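Local coordinates for lipoate-protein ligase, putative (Streptococcus pneumoniae, PDB 1VQZ), which belongs to the lipoyl protein ligase A/B family, whose catalytic domain is related to the class II aminoacyl-tRNA synthetases and is followed by a smaller C-terminal domain, at residues K14-H19 against D41-L46; A24-L29 against L45-K50; Y32-L37 against N152-H157; L94-I99 against F108-F113. All blocks are in the same frame, centred on the assembly; numbering follows the deposited sequence.

Contact 1: K14-H19 against D41-L46; sequences KYIINH and DQIFLL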
# COMPACT_ATOMS: atom_id res chain seq x y z
N LYS A 14 2.15 2.00 -21.91
CA LYS A 14 1.47 3.27 -21.81
C LYS A 14 1.84 4.07 -20.58
O LYS A 14 2.15 3.51 -19.51
CB LYS A 14 -0.04 3.05 -21.81
CG LYS A 14 -0.61 2.34 -23.02
CD LYS A 14 -0.41 3.17 -24.27
CE LYS A 14 -0.61 2.36 -25.52
NZ LYS A 14 -1.98 2.03 -25.67
N TYR A 15 1.72 5.39 -20.71
CA TYR A 15 1.59 6.22 -19.51
C TYR A 15 0.25 6.94 -19.47
O TYR A 15 -0.39 7.13 -20.52
CB TYR A 15 2.70 7.24 -19.41
CG TYR A 15 2.72 8.32 -20.49
CD1 TYR A 15 3.40 8.12 -21.68
CD2 TYR A 15 2.13 9.56 -20.27
CE1 TYR A 15 3.46 9.08 -22.66
CE2 TYR A 15 2.18 10.55 -21.24
CZ TYR A 15 2.86 10.30 -22.45
OH TYR A 15 2.93 11.27 -23.44
N ILE A 16 -0.14 7.35 -18.26
CA ILE A 16 -1.37 8.09 -18.02
C ILE A 16 -1.04 9.39 -17.31
O ILE A 16 -0.20 9.41 -16.39
CB ILE A 16 -2.41 7.30 -17.17
CG1 ILE A 16 -2.87 6.10 -17.96
CG2 ILE A 16 -3.66 8.16 -16.90
CD1 ILE A 16 -3.45 5.04 -17.17
N ILE A 17 -1.66 10.47 -17.77
CA ILE A 17 -1.51 11.77 -17.12
C ILE A 17 -2.80 12.08 -16.33
O ILE A 17 -3.90 12.18 -16.87
CB ILE A 17 -1.19 12.89 -18.17
CG1 ILE A 17 0.17 12.62 -18.79
CG2 ILE A 17 -1.24 14.33 -17.49
CD1 ILE A 17 0.58 13.64 -19.78
N ASN A 18 -2.65 12.21 -15.03
CA ASN A 18 -3.75 12.55 -14.18
C ASN A 18 -3.32 13.62 -13.18
O ASN A 18 -2.53 13.35 -12.31
CB ASN A 18 -4.20 11.33 -13.41
CG ASN A 18 -5.17 11.67 -12.30
OD1 ASN A 18 -5.91 12.67 -12.39
ND2 ASN A 18 -5.22 10.81 -11.27
N HIS A 19 -3.86 14.82 -13.31
CA HIS A 19 -3.42 15.94 -12.49
C HIS A 19 -4.40 16.27 -11.35
O HIS A 19 -4.21 17.22 -10.62
CB HIS A 19 -3.18 17.18 -13.34
CG HIS A 19 -1.95 17.10 -14.20
ND1 HIS A 19 -1.86 17.75 -15.41
CD2 HIS A 19 -0.79 16.44 -14.03
CE1 HIS A 19 -0.67 17.51 -15.94
NE2 HIS A 19 0.00 16.72 -15.12
N ASP A 41 -0.22 -4.17 -21.48
CA ASP A 41 0.66 -5.01 -20.68
C ASP A 41 1.52 -4.30 -19.63
O ASP A 41 1.95 -4.92 -18.66
CB ASP A 41 1.60 -5.75 -21.60
CG ASP A 41 0.89 -6.76 -22.48
OD1 ASP A 41 -0.15 -7.30 -22.07
OD2 ASP A 41 1.40 -7.03 -23.58
N GLN A 42 1.83 -3.03 -19.87
CA GLN A 42 2.64 -2.22 -18.96
C GLN A 42 2.09 -0.82 -18.90
O GLN A 42 1.91 -0.18 -19.95
CB GLN A 42 4.09 -2.08 -19.45
CG GLN A 42 4.96 -3.26 -19.21
CD GLN A 42 4.82 -4.30 -20.28
OE1 GLN A 42 4.59 -3.99 -21.45
NE2 GLN A 42 4.93 -5.57 -19.88
N ILE A 43 1.91 -0.34 -17.69
CA ILE A 43 1.32 0.99 -17.44
C ILE A 43 2.09 1.72 -16.36
O ILE A 43 2.44 1.14 -15.33
CB ILE A 43 -0.21 0.94 -17.05
CG1 ILE A 43 -1.05 0.18 -18.09
CG2 ILE A 43 -0.74 2.37 -16.87
CD1 ILE A 43 -2.47 -0.11 -17.68
N PHE A 44 2.39 2.99 -16.64
CA PHE A 44 3.14 3.87 -15.75
C PHE A 44 2.34 5.16 -15.53
O PHE A 44 1.79 5.77 -16.47
CB PHE A 44 4.52 4.20 -16.35
CG PHE A 44 5.33 5.20 -15.51
CD1 PHE A 44 5.75 4.88 -14.22
CD2 PHE A 44 5.64 6.49 -16.00
CE1 PHE A 44 6.47 5.82 -13.45
CE2 PHE A 44 6.36 7.42 -15.22
CZ PHE A 44 6.78 7.07 -13.97
N LEU A 45 2.27 5.58 -14.27
CA LEU A 45 1.79 6.92 -13.93
C LEU A 45 2.38 7.50 -12.67
O LEU A 45 2.75 6.76 -11.74
CB LEU A 45 0.26 7.00 -13.82
CG LEU A 45 -0.54 6.06 -12.94
CD1 LEU A 45 -1.91 6.64 -12.64
CD2 LEU A 45 -0.70 4.69 -13.66
N LEU A 46 2.45 8.84 -12.67
CA LEU A 46 2.84 9.67 -11.52
C LEU A 46 1.67 10.60 -11.15
O LEU A 46 1.03 11.14 -12.01
CB LEU A 46 4.06 10.50 -11.87
CG LEU A 46 5.30 9.73 -12.32
CD1 LEU A 46 6.37 10.63 -12.99
CD2 LEU A 46 5.85 8.99 -11.16
O HOH W 1 2.21 10.28 -15.27
O HOH W 2 -0.92 10.39 -13.89
O HOH W 3 0.05 13.18 -13.23

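Contact 2: A24-L29 against L45-K50; sequences AFNIAL and LLWINK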
# COMPACT_ATOMS: atom_id res chain seq x y z
N ALA A 24 -9.69 10.08 -3.44
CA ALA A 24 -10.52 8.94 -3.77
C ALA A 24 -10.62 8.69 -5.28
O ALA A 24 -10.59 7.53 -5.72
CB ALA A 24 -11.88 9.11 -3.16
N PHE A 25 -10.70 9.76 -6.08
CA PHE A 25 -10.71 9.67 -7.52
C PHE A 25 -9.39 9.05 -8.03
O PHE A 25 -9.38 8.14 -8.88
CB PHE A 25 -10.95 11.05 -8.17
CG PHE A 25 -10.79 11.02 -9.66
CD1 PHE A 25 -11.79 10.51 -10.46
CD2 PHE A 25 -9.60 11.42 -10.25
CE1 PHE A 25 -11.62 10.44 -11.84
CE2 PHE A 25 -9.41 11.33 -11.61
CZ PHE A 25 -10.42 10.83 -12.40
N ASN A 26 -8.28 9.55 -7.50
CA ASN A 26 -6.95 9.13 -7.92
C ASN A 26 -6.69 7.66 -7.67
O ASN A 26 -6.04 6.95 -8.49
CB ASN A 26 -5.88 9.95 -7.20
CG ASN A 26 -5.76 11.41 -7.71
OD1 ASN A 26 -6.32 11.82 -8.74
ND2 ASN A 26 -5.01 12.23 -6.92
N ILE A 27 -7.14 7.19 -6.50
CA ILE A 27 -6.93 5.82 -6.13
C ILE A 27 -7.83 4.94 -7.00
O ILE A 27 -7.40 3.85 -7.46
CB ILE A 27 -7.05 5.65 -4.61
CG1 ILE A 27 -5.86 6.34 -3.93
CG2 ILE A 27 -7.03 4.18 -4.17
CD1 ILE A 27 -5.98 6.36 -2.44
N ALA A 28 -9.06 5.41 -7.26
CA ALA A 28 -9.98 4.69 -8.18
C ALA A 28 -9.35 4.54 -9.60
O ALA A 28 -9.43 3.49 -10.26
CB ALA A 28 -11.32 5.41 -8.25
N LEU A 29 -8.69 5.62 -10.04
CA LEU A 29 -8.09 5.64 -11.36
C LEU A 29 -6.95 4.64 -11.41
O LEU A 29 -6.80 3.93 -12.41
CB LEU A 29 -7.65 7.07 -11.73
CG LEU A 29 -7.10 7.30 -13.15
CD1 LEU A 29 -7.37 8.65 -13.61
CD2 LEU A 29 -5.58 7.00 -13.27
N LEU A 45 2.27 5.58 -14.27
CA LEU A 45 1.79 6.92 -13.93
C LEU A 45 2.38 7.50 -12.67
O LEU A 45 2.75 6.76 -11.74
CB LEU A 45 0.26 7.00 -13.82
CG LEU A 45 -0.54 6.06 -12.94
CD1 LEU A 45 -1.91 6.64 -12.64
CD2 LEU A 45 -0.70 4.69 -13.66
N LEU A 46 2.45 8.84 -12.67
CA LEU A 46 2.84 9.67 -11.52
C LEU A 46 1.67 10.60 -11.15
O LEU A 46 1.03 11.14 -12.01
CB LEU A 46 4.06 10.50 -11.87
CG LEU A 46 5.30 9.73 -12.32
CD1 LEU A 46 6.37 10.63 -12.99
CD2 LEU A 46 5.85 8.99 -11.16
N TRP A 47 1.40 10.75 -9.86
CA TRP A 47 0.26 11.52 -9.40
C TRP A 47 0.36 11.96 -7.94
O TRP A 47 1.18 11.48 -7.20
CB TRP A 47 -1.03 10.75 -9.67
CG TRP A 47 -0.99 9.32 -9.21
CD1 TRP A 47 -0.34 8.26 -9.79
CD2 TRP A 47 -1.60 8.83 -8.03
NE1 TRP A 47 -0.55 7.12 -9.06
CE2 TRP A 47 -1.31 7.44 -7.96
CE3 TRP A 47 -2.39 9.41 -7.05
CZ2 TRP A 47 -1.79 6.62 -6.92
CZ3 TRP A 47 -2.87 8.58 -5.98
CH2 TRP A 47 -2.59 7.21 -5.96
N ILE A 48 -0.52 12.91 -7.57
CA ILE A 48 -0.42 13.67 -6.34
C ILE A 48 -1.79 13.82 -5.70
O ILE A 48 -2.77 14.23 -6.33
CB ILE A 48 0.27 15.07 -6.57
CG1 ILE A 48 1.68 14.90 -7.18
CG2 ILE A 48 0.32 15.86 -5.27
CD1 ILE A 48 2.44 16.21 -7.51
N ASN A 49 -1.85 13.43 -4.43
CA ASN A 49 -3.04 13.57 -3.57
C ASN A 49 -2.91 14.76 -2.68
O ASN A 49 -1.80 15.08 -2.21
CB ASN A 49 -3.14 12.37 -2.66
CG ASN A 49 -3.45 11.08 -3.41
OD1 ASN A 49 -4.20 11.10 -4.40
ND2 ASN A 49 -2.93 9.93 -2.87
N LYS A 50 -4.04 15.43 -2.47
CA LYS A 50 -4.23 16.40 -1.40
C LYS A 50 -3.99 15.76 -0.01
O LYS A 50 -3.98 14.56 0.11
CB LYS A 50 -5.65 16.96 -1.48
CG LYS A 50 -6.73 15.99 -0.98
CD LYS A 50 -8.14 16.28 -1.58
CE LYS A 50 -8.81 17.55 -1.01
NZ LYS A 50 -9.15 17.43 0.43

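Contact 3: Y32-L37 against N152-H157; sequences YAFKHL and NGRIMH. With EDO (1,2-ethanediol), chain N.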
# COMPACT_ATOMS: atom_id res chain seq x y z
N TYR A 32 -8.36 1.16 -11.56
CA TYR A 32 -8.89 0.96 -12.90
C TYR A 32 -7.79 0.56 -13.90
O TYR A 32 -7.95 -0.37 -14.68
CB TYR A 32 -9.63 2.19 -13.38
CG TYR A 32 -10.47 1.91 -14.59
CD1 TYR A 32 -11.73 1.31 -14.46
CD2 TYR A 32 -10.03 2.24 -15.86
CE1 TYR A 32 -12.53 1.00 -15.58
CE2 TYR A 32 -10.83 1.95 -17.00
CZ TYR A 32 -12.08 1.33 -16.85
OH TYR A 32 -12.85 1.06 -17.95
N ALA A 33 -6.65 1.25 -13.86
CA ALA A 33 -5.54 0.87 -14.68
C ALA A 33 -5.05 -0.55 -14.32
O ALA A 33 -4.86 -1.38 -15.22
CB ALA A 33 -4.42 1.93 -14.56
N PHE A 34 -4.88 -0.84 -13.03
CA PHE A 34 -4.39 -2.14 -12.57
C PHE A 34 -5.32 -3.27 -13.00
O PHE A 34 -4.90 -4.27 -13.63
CB PHE A 34 -4.32 -2.10 -11.06
CG PHE A 34 -3.76 -3.34 -10.40
CD1 PHE A 34 -2.79 -4.15 -11.04
CD2 PHE A 34 -4.11 -3.63 -9.07
CE1 PHE A 34 -2.22 -5.26 -10.37
CE2 PHE A 34 -3.55 -4.73 -8.41
CZ PHE A 34 -2.61 -5.55 -9.07
N LYS A 35 -6.62 -3.09 -12.75
CA LYS A 35 -7.60 -4.21 -12.90
C LYS A 35 -8.43 -4.24 -14.17
O LYS A 35 -8.93 -5.28 -14.57
CB LYS A 35 -8.53 -4.24 -11.68
CG LYS A 35 -7.81 -4.47 -10.39
CD LYS A 35 -8.77 -4.50 -9.20
CE LYS A 35 -8.02 -4.82 -7.88
NZ LYS A 35 -8.94 -4.70 -6.65
N HIS A 36 -8.54 -3.11 -14.83
CA HIS A 36 -9.47 -2.94 -15.95
C HIS A 36 -8.82 -2.69 -17.30
O HIS A 36 -9.45 -2.95 -18.30
CB HIS A 36 -10.42 -1.77 -15.64
CG HIS A 36 -11.41 -2.06 -14.57
ND1 HIS A 36 -12.72 -2.41 -14.85
CD2 HIS A 36 -11.30 -2.02 -13.22
CE1 HIS A 36 -13.36 -2.58 -13.71
NE2 HIS A 36 -12.53 -2.35 -12.71
N LEU A 37 -7.59 -2.16 -17.35
CA LEU A 37 -6.91 -1.92 -18.63
C LEU A 37 -6.04 -3.12 -19.00
O LEU A 37 -4.82 -3.01 -19.23
CB LEU A 37 -6.07 -0.63 -18.64
CG LEU A 37 -6.79 0.72 -18.45
CD1 LEU A 37 -5.81 1.84 -18.62
CD2 LEU A 37 -7.94 0.92 -19.41
N ASN A 152 -4.42 -12.01 -10.32
CA ASN A 152 -4.02 -13.10 -11.25
C ASN A 152 -3.46 -12.47 -12.51
O ASN A 152 -4.04 -11.57 -13.13
CB ASN A 152 -5.12 -14.15 -11.55
N GLY A 153 -2.24 -12.89 -12.80
CA GLY A 153 -1.55 -12.55 -14.01
C GLY A 153 -1.11 -11.10 -14.10
O GLY A 153 -0.66 -10.72 -15.15
N ARG A 154 -1.26 -10.32 -13.04
CA ARG A 154 -0.95 -8.89 -13.07
C ARG A 154 -0.38 -8.33 -11.75
O ARG A 154 -0.91 -8.55 -10.62
CB ARG A 154 -2.18 -8.11 -13.54
CG ARG A 154 -1.95 -6.69 -13.81
CD ARG A 154 -3.17 -5.97 -14.43
NE ARG A 154 -3.01 -5.97 -15.84
CZ ARG A 154 -3.00 -4.94 -16.67
NH1 ARG A 154 -3.29 -3.70 -16.36
NH2 ARG A 154 -2.74 -5.25 -17.93
N ILE A 155 0.70 -7.58 -11.91
CA ILE A 155 1.51 -7.08 -10.80
C ILE A 155 1.48 -5.57 -10.76
O ILE A 155 1.64 -4.93 -11.80
CB ILE A 155 2.97 -7.50 -11.01
CG1 ILE A 155 3.07 -9.05 -11.06
CG2 ILE A 155 3.88 -6.89 -9.91
CD1 ILE A 155 4.34 -9.58 -11.60
N MSE A 156 1.29 -5.01 -9.56
CA MSE A 156 1.46 -3.57 -9.36
C MSE A 156 2.48 -3.30 -8.29
O MSE A 156 2.40 -3.83 -7.19
CB MSE A 156 0.13 -2.88 -9.02
CG MSE A 156 0.28 -1.39 -8.82
SE MSE A 156 -1.42 -0.45 -8.45
CE MSE A 156 -1.87 -1.41 -6.71
N HIS A 157 3.45 -2.47 -8.63
CA HIS A 157 4.35 -1.85 -7.68
C HIS A 157 3.95 -0.37 -7.57
O HIS A 157 3.91 0.32 -8.57
CB HIS A 157 5.79 -1.89 -8.16
CG HIS A 157 6.38 -3.26 -8.15
ND1 HIS A 157 7.11 -3.74 -7.08
CD2 HIS A 157 6.31 -4.28 -9.04
CE1 HIS A 157 7.49 -4.98 -7.33
NE2 HIS A 157 7.02 -5.33 -8.52
C1 EDO N . -13.39 -2.87 -9.84
O1 EDO N . -12.01 -3.16 -10.05
C2 EDO N . -13.45 -1.66 -8.93
O2 EDO N . -13.15 -2.01 -7.58

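Contact 4: L94-I99 against F108-F113; sequences LNYTII and FDFKSF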
# COMPACT_ATOMS: atom_id res chain seq x y z
N LEU A 94 4.87 12.59 -4.11
CA LEU A 94 4.66 12.18 -5.49
C LEU A 94 4.51 10.68 -5.52
O LEU A 94 5.44 9.95 -5.18
CB LEU A 94 5.85 12.58 -6.38
CG LEU A 94 5.74 12.24 -7.87
CD1 LEU A 94 4.53 12.83 -8.47
CD2 LEU A 94 7.02 12.69 -8.61
N ASN A 95 3.31 10.25 -5.90
CA ASN A 95 2.94 8.83 -6.03
C ASN A 95 3.37 8.31 -7.39
O ASN A 95 3.28 9.01 -8.39
CB ASN A 95 1.41 8.68 -5.82
CG ASN A 95 0.97 9.10 -4.41
OD1 ASN A 95 0.22 10.08 -4.21
ND2 ASN A 95 1.51 8.44 -3.44
N TYR A 96 3.81 7.06 -7.43
CA TYR A 96 4.13 6.39 -8.68
C TYR A 96 3.36 5.08 -8.72
O TYR A 96 3.08 4.46 -7.65
CB TYR A 96 5.66 6.13 -8.86
CG TYR A 96 6.25 5.17 -7.84
CD1 TYR A 96 6.75 5.62 -6.62
CD2 TYR A 96 6.26 3.80 -8.10
CE1 TYR A 96 7.25 4.70 -5.68
CE2 TYR A 96 6.74 2.90 -7.19
CZ TYR A 96 7.23 3.34 -5.99
OH TYR A 96 7.72 2.37 -5.13
N THR A 97 3.06 4.66 -9.95
CA THR A 97 2.38 3.38 -10.21
C THR A 97 3.02 2.66 -11.39
O THR A 97 3.13 3.22 -12.45
CB THR A 97 0.94 3.65 -10.58
OG1 THR A 97 0.33 4.38 -9.52
CG2 THR A 97 0.20 2.40 -10.85
N ILE A 98 3.46 1.42 -11.18
CA ILE A 98 4.07 0.57 -12.21
C ILE A 98 3.25 -0.72 -12.27
O ILE A 98 3.34 -1.54 -11.38
CB ILE A 98 5.51 0.23 -11.84
CG1 ILE A 98 6.27 1.52 -11.49
CG2 ILE A 98 6.23 -0.51 -12.97
CD1 ILE A 98 7.53 1.22 -10.73
N ILE A 99 2.49 -0.89 -13.34
CA ILE A 99 1.67 -2.07 -13.59
C ILE A 99 2.18 -2.89 -14.74
O ILE A 99 2.57 -2.34 -15.80
CB ILE A 99 0.24 -1.64 -13.90
CG1 ILE A 99 -0.39 -0.99 -12.66
CG2 ILE A 99 -0.59 -2.80 -14.40
CD1 ILE A 99 -1.41 0.08 -13.00
N PHE A 108 8.98 -5.21 -15.62
CA PHE A 108 8.70 -3.80 -15.55
C PHE A 108 8.11 -3.57 -14.19
O PHE A 108 6.91 -3.86 -13.95
CB PHE A 108 7.73 -3.41 -16.66
CG PHE A 108 7.39 -1.95 -16.69
CD1 PHE A 108 8.33 -1.04 -17.09
CD2 PHE A 108 6.11 -1.50 -16.36
CE1 PHE A 108 8.02 0.33 -17.15
CE2 PHE A 108 5.79 -0.18 -16.42
CZ PHE A 108 6.75 0.75 -16.83
N ASP A 109 8.95 -3.08 -13.28
CA ASP A 109 8.66 -3.15 -11.85
C ASP A 109 9.49 -2.10 -11.13
O ASP A 109 10.09 -1.27 -11.79
CB ASP A 109 8.96 -4.53 -11.28
CG ASP A 109 10.36 -5.04 -11.62
OD1 ASP A 109 11.30 -4.24 -11.89
OD2 ASP A 109 10.48 -6.28 -11.63
N PHE A 110 9.46 -2.11 -9.80
CA PHE A 110 10.13 -1.09 -9.01
C PHE A 110 11.59 -1.02 -9.36
O PHE A 110 12.12 0.06 -9.62
CB PHE A 110 9.99 -1.35 -7.50
CG PHE A 110 10.57 -0.24 -6.64
CD1 PHE A 110 10.13 1.07 -6.80
CD2 PHE A 110 11.54 -0.51 -5.69
CE1 PHE A 110 10.65 2.08 -6.03
CE2 PHE A 110 12.07 0.51 -4.91
CZ PHE A 110 11.62 1.81 -5.07
N LYS A 111 12.23 -2.18 -9.35
CA LYS A 111 13.64 -2.29 -9.74
C LYS A 111 13.93 -1.56 -11.05
O LYS A 111 14.92 -0.87 -11.16
CB LYS A 111 14.05 -3.75 -9.90
CG LYS A 111 14.04 -4.52 -8.60
N SER A 112 13.07 -1.73 -12.05
CA SER A 112 13.34 -1.10 -13.33
C SER A 112 13.10 0.42 -13.31
O SER A 112 13.78 1.15 -14.01
CB SER A 112 12.59 -1.80 -14.48
OG SER A 112 11.20 -1.82 -14.33
N PHE A 113 12.15 0.88 -12.49
CA PHE A 113 11.86 2.32 -12.29
C PHE A 113 12.98 3.02 -11.52
O PHE A 113 13.26 4.21 -11.72
CB PHE A 113 10.54 2.43 -11.52
CG PHE A 113 10.13 3.83 -11.11
CD1 PHE A 113 9.89 4.82 -12.04
CD2 PHE A 113 9.96 4.14 -9.74
CE1 PHE A 113 9.46 6.12 -11.63
CE2 PHE A 113 9.54 5.41 -9.32
CZ PHE A 113 9.28 6.41 -10.26
O HOH W 4 4.89 -4.20 -12.08

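Contact 1: K14-H19 against D41-L46
Q42 opens the pairing by taking the backbone N-H of K14 on its carbonyl oxygen, with K14 N 2.9 Å from Q42 O. The two strands run parallel and are neighbours in the large mixed sheet, joined through helix 23-36 as a beta-alpha-beta crossover. I43 follows, and its side chain leaves the same face of the sheet as those of K14 and I16. Its CG2 branch stands anti to the backbone N, with CG1 beside that N (chi1 -55°), and reaches I16 CD1 at 3.8 Å, a purely apolar touch between branched chains. F44 contributes most to the backbone pairing. It gives its N-H to K14 O, and I16 N donates to F44 O at 3.1 Å while Y15 CA approaches the same oxygen in a CA-H...O contact. The F44 ring, thrown to the other face with CG anti to the backbone N (chi1 176°), turns from K14-H19 and meets F113 instead. At L45 the strands begin to part: its CB lies 3.6 Å from I16 O, and water takes over from direct backbone bonding. L46 shows the result most clearly, with three waters in the gap. One of them accepts from N18 N and also lies within bonding distance of I16 O and L46 O, and another sits between N18 O and L46 O. The side-chain amide of N18 turns elsewhere, its ND2 donating to N26 OD1. The remaining water bridges the strands directly, its oxygen accepting from L46 N at 3.0 Å and donating to I16 O at 2.8 Å.

Contact 2: A24-L29 against L45-K50
N26 and W47 form the dense part of this buried contact, where one turn of helix 23-36 presses on strand 42-47 and the residues after it. The CB of N26 rests 3.5 Å from W47 CZ3, and its amide stands steeply to the indole, the planes 70° apart. Across the segments N26 ND2 donates to N49 OD1 over 2.9 Å. The bond is nearly straight, at 165°, and the acceptor lies in the N26 amide plane, with the two amides almost coplanar. Because N26 ND2 also serves S20 O and the amide oxygen is bonded as well, the buried amide is gripped from several directions and its rotation is fixed. The indole is held too, its NE1 donating to T97 OG1. Away from this knot the packing thins. I27 CG1 approaches W47 CH2 at 3.9 Å, crossing it at about a right angle, and L29 CD2 meets L45 CD1 at 3.7 Å in one methyl-to-methyl touch. I48 leaves the backbone away from the helix. With axes 10.8 Å apart and nearly antiparallel, helix and strand show the layered packing typical of a beta-alpha-beta crossover.

Contact 3: Y32-L37 against N152-H157
F34 and M156 meet where residues 32-36 of helix 23-36 run almost antiparallel to strand 154-157, at 166° and with the axes 9.1 Å apart. The ring of F34 is carried over to the strand because its CG lies anti to the backbone N (chi1 -177°). M156, a selenomethionine here, lays its CB over one face of that ring, 3.7 Å from the F34 centroid and only 15° off the normal, a CH-pi contact. Its SE follows obliquely at 4.5 Å from the same centroid, so that the pair is also a Met-aromatic contact, and the turn about the CG-SE bond brings M156 CE beside F34 CD2. At the ring's edge comes R154 O, 3.6 Å from F34 CE1. The aliphatic part of R154 runs alongside F34, with R154 CG 3.7 Å from F34 CE1. Farther out, the guanidinium gathers among carbonyls at the helix end, a place whose partial negative charge would probably favour a cation. The bonds from R154 NH1 and NH2 to L37 O, each 3.3 Å, are weak, and one from NH1 to F34 O is doubtful; a firmer partner of NH2 is E40 O. Beside the helix, clear of the strand, an ethanediol, probably from the crystallisation liquor, donates through O1 to H36 NE2 at 2.8 Å. The helix thus lies on the sheet, with F34 touching I151 of strand 141-151 and A33 touching I99 of strand 93-101, while Y32, H36 and L37 reach helix 231-245.

Contact 4: L94-I99 against F108-F113
Y96 sends its ring from strand 93-101 into the start of helix 110-123, where F113 and F110 receive it. F113 CE2 comes over one face of the Y96 ring, 3.6 Å from Y96 CG. The two rings form an offset stack, centroids 4.9 Å apart and planes at 30°. F110 is nearly parallel to Y96 but slid aside, so the rings barely overlap and F110 CE1 lies beside the phenol oxygen, which is hydrogen-bonded to N146. Two residues on, I98 splits its branches between two phenylalanines: CG2, anti to the backbone N, makes a CH-pi contact over the face of F108, 3.9 Å from its centroid, while CD1, at the end of the other branch, packs 3.3 Å from F113 CB. A water lies between the carbonyls of I98 and F108. I99 adds its carbonyl oxygen at the F108 edge. The helix entry is itself well fixed, since D109 N donates to S112 OG at 2.8 Å and S112 N returns a bond of 3.1 Å to D109 OD1. Together they make a capping box at the N terminus of a helix docked on a sheet through an aromatic cluster of Y96, F110 and F113.

From the N terminus, contact 1 closes the first loop, bringing strand 13-17 beside strand 42-47 around helix 23-36. Contact 2 lies within the same beta-alpha-beta unit and ends on the same strand, sharing L45 and L46, so the helix is fastened to the sheet it bridges. Contact 3 starts on the later turns of that helix and reaches strand 154-162, crossing both earlier loops. Contact 4 opens only after contacts 1 and 2 have closed and is nested inside contact 3; its short loop docks helix 110-123 on strand 93-101. That strand runs between 42-47 and 154-162, so all four contacts meet on one mixed sheet.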